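Local coordinates for exopolysaccharide biosynthesis protein (Pantoea stewartii subsp. stewartii DC283, PDB 6TGF) that modifies the glycan of the bacterial biofilm, probably by hydrolysis, using a bacteriophage tailspike-like parallel beta-helix fold, at residues Pro171-Phe183 with Val217-Val229. Sequence-based numbering, arbitrary orientation.
Sequences PSVDDLRKTRPLF and VIFSGDGFHWRRV. With EDO (1,2-ethanediol), chain C.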
loop_
_atom_site.group_PDB
_atom_site.type_symbol
_atom_site.label_atom_id
_atom_site.label_comp_id
_atom_site.label_asym_id
_atom_site.label_seq_id
_atom_site.Cartn_x
_atom_site.Cartn_y
_atom_site.Cartn_z
ATOM N N PRO B 171 17.598 -36.945 27.269
ATOM C CA PRO B 171 17.572 -35.564 27.757
ATOM C C PRO B 171 18.206 -34.501 26.842
ATOM O O PRO B 171 17.716 -33.385 26.860
ATOM C CB PRO B 171 18.338 -35.645 29.089
ATOM C CG PRO B 171 19.274 -36.822 28.924
ATOM C CD PRO B 171 18.555 -37.787 28.005
ATOM N N SER B 172 19.255 -34.845 26.082
ATOM C CA SER B 172 20.046 -33.897 25.247
ATOM C C SER B 172 20.532 -34.574 23.960
ATOM O O SER B 172 20.501 -35.818 23.904
ATOM C CB SER B 172 21.202 -33.341 26.036
ATOM O OG SER B 172 22.110 -34.371 26.400
ATOM N N VAL B 173 20.974 -33.786 22.969
ATOM C CA VAL B 173 21.532 -34.313 21.684
ATOM C C VAL B 173 22.896 -34.948 21.980
ATOM O O VAL B 173 23.241 -35.936 21.301
ATOM C CB VAL B 173 21.641 -33.255 20.565
ATOM C CG1 VAL B 173 20.340 -32.506 20.347
ATOM C CG2 VAL B 173 22.778 -32.276 20.785
ATOM N N ASP B 174 23.637 -34.390 22.946
ATOM C CA ASP B 174 24.906 -34.961 23.475
ATOM C C ASP B 174 24.685 -36.448 23.782
ATOM O O ASP B 174 25.509 -37.273 23.337
ATOM C CB ASP B 174 25.386 -34.207 24.719
ATOM C CG ASP B 174 25.996 -32.840 24.443
ATOM O OD1 ASP B 174 26.141 -32.480 23.257
ATOM O OD2 ASP B 174 26.318 -32.140 25.423
ATOM N N ASP B 175 23.599 -36.766 24.495
ATOM C CA ASP B 175 23.219 -38.149 24.887
ATOM C C ASP B 175 22.649 -38.895 23.672
ATOM O O ASP B 175 22.887 -40.118 23.574
ATOM C CB ASP B 175 22.242 -38.138 26.066
ATOM C CG ASP B 175 22.877 -37.680 27.369
ATOM O OD1 ASP B 175 23.853 -38.324 27.803
ATOM O OD2 ASP B 175 22.403 -36.673 27.930
ATOM N N LEU B 176 21.934 -38.194 22.783
ATOM C CA LEU B 176 21.326 -38.772 21.550
ATOM C C LEU B 176 22.429 -39.273 20.608
ATOM O O LEU B 176 22.253 -40.366 20.033
ATOM C CB LEU B 176 20.458 -37.718 20.857
ATOM C CG LEU B 176 19.661 -38.207 19.648
ATOM C CD1 LEU B 176 18.608 -39.222 20.060
ATOM C CD2 LEU B 176 19.015 -37.041 18.917
ATOM N N ARG B 177 23.515 -38.508 20.462
ATOM C CA ARG B 177 24.662 -38.835 19.569
ATOM C C ARG B 177 25.449 -40.030 20.123
ATOM O O ARG B 177 26.261 -40.591 19.363
ATOM C CB ARG B 177 25.582 -37.621 19.408
ATOM C CG ARG B 177 25.031 -36.540 18.490
ATOM C CD ARG B 177 25.752 -35.224 18.689
ATOM N NE ARG B 177 25.320 -34.197 17.751
ATOM C CZ ARG B 177 25.599 -32.901 17.864
ATOM N NH1 ARG B 177 26.314 -32.451 18.884
ATOM N NH2 ARG B 177 25.158 -32.049 16.957
ATOM N N LYS B 178 25.229 -40.392 21.392
ATOM C CA LYS B 178 25.930 -41.504 22.092
ATOM C C LYS B 178 25.028 -42.744 22.184
ATOM O O LYS B 178 25.550 -43.814 22.553
ATOM C CB LYS B 178 26.367 -41.047 23.487
ATOM C CG LYS B 178 27.561 -40.103 23.504
ATOM C CD LYS B 178 27.752 -39.395 24.827
ATOM C CE LYS B 178 29.135 -38.800 24.978
ATOM N NZ LYS B 178 29.321 -38.169 26.306
ATOM N N THR B 179 23.736 -42.612 21.866
ATOM C CA THR B 179 22.726 -43.700 21.961
ATOM C C THR B 179 22.552 -44.362 20.590
ATOM O O THR B 179 21.920 -43.741 19.721
ATOM C CB THR B 179 21.381 -43.169 22.474
ATOM O OG1 THR B 179 21.603 -42.518 23.726
ATOM C CG2 THR B 179 20.343 -44.259 22.636
ATOM N N ARG B 180 23.080 -45.576 20.410
ATOM C CA ARG B 180 22.863 -46.396 19.187
ATOM C C ARG B 180 21.406 -46.852 19.168
ATOM O O ARG B 180 20.906 -47.348 20.175
ATOM C CB ARG B 180 23.816 -47.596 19.153
ATOM C CG ARG B 180 23.543 -48.580 18.023
ATOM C CD ARG B 180 24.625 -49.632 17.881
ATOM N NE ARG B 180 25.543 -49.340 16.788
ATOM C CZ ARG B 180 25.573 -49.965 15.613
ATOM N NH1 ARG B 180 24.734 -50.951 15.347
ATOM N NH2 ARG B 180 26.458 -49.603 14.701
ATOM N N PRO B 181 20.673 -46.684 18.040
ATOM C CA PRO B 181 19.324 -47.237 17.913
ATOM C C PRO B 181 19.313 -48.762 18.100
ATOM O O PRO B 181 20.280 -49.402 17.727
ATOM C CB PRO B 181 18.894 -46.877 16.482
ATOM C CG PRO B 181 19.789 -45.720 16.083
ATOM C CD PRO B 181 21.081 -45.926 16.846
ATOM N N LEU B 182 18.231 -49.299 18.673
ATOM C CA LEU B 182 18.024 -50.763 18.851
ATOM C C LEU B 182 17.936 -51.431 17.475
ATOM O O LEU B 182 18.527 -52.518 17.309
ATOM C CB LEU B 182 16.746 -51.014 19.659
ATOM C CG LEU B 182 16.849 -50.768 21.164
ATOM C CD1 LEU B 182 15.499 -50.970 21.834
ATOM C CD2 LEU B 182 17.895 -51.671 21.800
ATOM N N PHE B 183 17.227 -50.795 16.539
ATOM C CA PHE B 183 16.986 -51.295 15.159
ATOM C C PHE B 183 16.684 -50.120 14.221
ATOM O O PHE B 183 16.441 -48.997 14.708
ATOM C CB PHE B 183 15.838 -52.309 15.165
ATOM C CG PHE B 183 14.599 -51.847 15.889
ATOM C CD1 PHE B 183 13.659 -51.050 15.255
ATOM C CD2 PHE B 183 14.372 -52.208 17.208
ATOM C CE1 PHE B 183 12.522 -50.625 15.923
ATOM C CE2 PHE B 183 13.232 -51.784 17.874
ATOM C CZ PHE B 183 12.310 -50.991 17.232
ATOM N N VAL B 217 18.285 -31.450 12.291
ATOM C CA VAL B 217 17.360 -32.501 11.771
ATOM C C VAL B 217 18.040 -33.875 11.873
ATOM O O VAL B 217 17.336 -34.848 12.213
ATOM C CB VAL B 217 16.916 -32.171 10.333
ATOM C CG1 VAL B 217 15.972 -33.221 9.768
ATOM C CG2 VAL B 217 16.279 -30.790 10.252
ATOM N N ILE B 218 19.347 -33.949 11.597
ATOM C CA ILE B 218 20.177 -35.192 11.673
ATOM C C ILE B 218 21.207 -35.032 12.799
ATOM O O ILE B 218 22.035 -34.104 12.710
ATOM C CB ILE B 218 20.864 -35.483 10.322
ATOM C CG1 ILE B 218 19.858 -35.632 9.176
ATOM C CG2 ILE B 218 21.781 -36.694 10.429
ATOM C CD1 ILE B 218 19.000 -36.873 9.249
ATOM N N PHE B 219 21.150 -35.910 13.808
ATOM C CA PHE B 219 22.168 -36.061 14.882
ATOM C C PHE B 219 22.778 -37.462 14.777
ATOM O O PHE B 219 22.051 -38.448 15.017
ATOM C CB PHE B 219 21.546 -35.826 16.260
ATOM C CG PHE B 219 20.876 -34.485 16.415
ATOM C CD1 PHE B 219 21.596 -33.373 16.820
ATOM C CD2 PHE B 219 19.525 -34.335 16.143
ATOM C CE1 PHE B 219 20.977 -32.140 16.954
ATOM C CE2 PHE B 219 18.907 -33.102 16.277
ATOM C CZ PHE B 219 19.634 -32.007 16.684
ATOM N N SER B 220 24.062 -37.543 14.418
ATOM C CA SER B 220 24.772 -38.804 14.077
ATOM C C SER B 220 25.829 -39.142 15.135
ATOM O O SER B 220 26.393 -38.209 15.743
ATOM C CB SER B 220 25.378 -38.730 12.701
ATOM O OG SER B 220 26.194 -37.578 12.568
ATOM N N GLY B 221 26.064 -40.442 15.335
ATOM C CA GLY B 221 27.146 -40.997 16.168
ATOM C C GLY B 221 28.050 -41.893 15.344
ATOM O O GLY B 221 28.123 -41.683 14.118
ATOM N N ASP B 222 28.698 -42.868 15.986
ATOM C CA ASP B 222 29.660 -43.799 15.339
ATOM C C ASP B 222 28.873 -44.946 14.694
ATOM O O ASP B 222 28.606 -45.945 15.386
ATOM C CB ASP B 222 30.708 -44.290 16.344
ATOM C CG ASP B 222 32.004 -44.771 15.713
ATOM O OD1 ASP B 222 32.062 -44.860 14.469
ATOM O OD2 ASP B 222 32.953 -45.048 16.475
ATOM N N GLY B 223 28.502 -44.788 13.419
ATOM C CA GLY B 223 27.858 -45.831 12.597
ATOM C C GLY B 223 26.343 -45.816 12.715
ATOM O O GLY B 223 25.722 -46.859 12.437
ATOM N N PHE B 224 25.764 -44.676 13.100
ATOM C CA PHE B 224 24.296 -44.476 13.222
ATOM C C PHE B 224 23.973 -42.979 13.256
ATOM O O PHE B 224 24.897 -42.154 13.411
ATOM C CB PHE B 224 23.757 -45.156 14.484
ATOM C CG PHE B 224 24.227 -44.539 15.778
ATOM C CD1 PHE B 224 23.557 -43.460 16.337
ATOM C CD2 PHE B 224 25.341 -45.035 16.436
ATOM C CE1 PHE B 224 23.992 -42.894 17.525
ATOM C CE2 PHE B 224 25.774 -44.467 17.624
ATOM C CZ PHE B 224 25.098 -43.400 18.167
ATOM N N HIS B 225 22.685 -42.654 13.125
ATOM C CA HIS B 225 22.138 -41.280 13.263
ATOM C C HIS B 225 20.658 -41.348 13.646
ATOM O O HIS B 225 20.063 -42.441 13.547
ATOM C CB HIS B 225 22.372 -40.469 11.978
ATOM C CG HIS B 225 21.416 -40.774 10.873
ATOM N ND1 HIS B 225 21.668 -41.747 9.926
ATOM C CD2 HIS B 225 20.220 -40.235 10.552
ATOM C CE1 HIS B 225 20.666 -41.794 9.072
ATOM N NE2 HIS B 225 19.764 -40.879 9.435
ATOM N N TRP B 226 20.111 -40.212 14.085
ATOM C CA TRP B 226 18.671 -40.005 14.379
ATOM C C TRP B 226 18.147 -38.876 13.489
ATOM O O TRP B 226 18.781 -37.806 13.467
ATOM C CB TRP B 226 18.463 -39.691 15.865
ATOM C CG TRP B 226 18.923 -40.776 16.788
ATOM C CD1 TRP B 226 20.168 -40.916 17.325
ATOM C CD2 TRP B 226 18.142 -41.873 17.292
ATOM N NE1 TRP B 226 20.216 -42.023 18.126
ATOM C CE2 TRP B 226 18.990 -42.632 18.127
ATOM C CE3 TRP B 226 16.817 -42.291 17.121
ATOM C CZ2 TRP B 226 18.553 -43.780 18.786
ATOM C CZ3 TRP B 226 16.386 -43.425 17.774
ATOM C CH2 TRP B 226 17.244 -44.159 18.595
ATOM N N ARG B 227 17.044 -39.120 12.778
ATOM C CA ARG B 227 16.381 -38.130 11.887
ATOM C C ARG B 227 15.134 -37.596 12.599
ATOM O O ARG B 227 14.295 -38.418 13.016
ATOM C CB ARG B 227 16.058 -38.770 10.532
ATOM C CG ARG B 227 15.234 -37.898 9.592
ATOM C CD ARG B 227 15.380 -38.271 8.122
ATOM N NE ARG B 227 15.998 -39.582 7.926
ATOM C CZ ARG B 227 17.152 -39.819 7.292
ATOM N NH1 ARG B 227 17.847 -38.835 6.742
ATOM N NH2 ARG B 227 17.603 -41.060 7.198
ATOM N N ARG B 228 15.041 -36.272 12.749
ATOM C CA ARG B 228 13.884 -35.573 13.367
ATOM C C ARG B 228 12.635 -35.848 12.523
ATOM O O ARG B 228 12.731 -35.763 11.281
ATOM C CB ARG B 228 14.154 -34.069 13.460
ATOM C CG ARG B 228 13.090 -33.296 14.227
ATOM C CD ARG B 228 13.386 -31.812 14.307
ATOM N NE ARG B 228 13.286 -31.351 15.685
ATOM C CZ ARG B 228 14.315 -31.109 16.494
ATOM N NH1 ARG B 228 15.562 -31.252 16.077
ATOM N NH2 ARG B 228 14.090 -30.706 17.731
ATOM N N VAL B 229 11.516 -36.178 13.175
ATOM C CA VAL B 229 10.178 -36.310 12.525
ATOM C C VAL B 229 9.602 -34.899 12.376
ATOM O O VAL B 229 9.204 -34.311 13.403
ATOM C CB VAL B 229 9.235 -37.237 13.315
ATOM C CG1 VAL B 229 7.874 -37.362 12.643
ATOM C CG2 VAL B 229 9.844 -38.615 13.531
HETATM C C1 EDO C . 24.844 -28.550 26.564
HETATM O O1 EDO C . 25.250 -29.268 25.415
HETATM C C2 EDO C . 25.712 -27.386 26.872
HETATM O O2 EDO C . 26.341 -26.824 25.735
HETATM O O HOH W 1 28.671 -42.045 18.790
#
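Trp226 NE1 donates to Thr179 O at 2.9 Å. The oxygen lies 3° out of the indole plane, and the N-H...O angle is 149°, somewhat bent. The indole itself is clamped between two aliphatic groups. Leu176 CD1 sits over the five-membered ring, 3.6 Å from its centroid, while Pro181 CG lies against the opposite face, over the six-membered ring at 3.9 Å. Leu176 gets there because its CG is anti to the backbone N (chi1 -174°), and its other methyl, CD2, turns to Phe219. So the turn from Leu176 to Thr179 and Pro181 two residues on wrap the tryptophan, with its N-H satisfied by backbone.

Phe224 is also sandwiched, but by backbone carbons: Arg180 CA stands almost centrally over one face, 3.8 Å from the centroid, and Gly221 CA of its own hairpin lies toward the rim of the other; Pro181 CD comes in obliquely by CD1. Val173 CG1 lies over a face of Phe219, 3.9 Å from the ring centroid, and the extended Arg177 chain runs past this ring to bring NE into a salt bridge with Asp213. At the hairpin's turn a water links Arg177 O to Asp222 N, 2.9 Å from each.

Strands 218-221 and 224-228 form an antiparallel hairpin at the edge of a five-stranded mixed sheet, which precedes the beta-helix in the chain. The short helix 173-176 follows strand 168-170 at the sheet's other edge and packs back across it, where Leu176 and Trp226 both rest on Ile188 of strand 187-190.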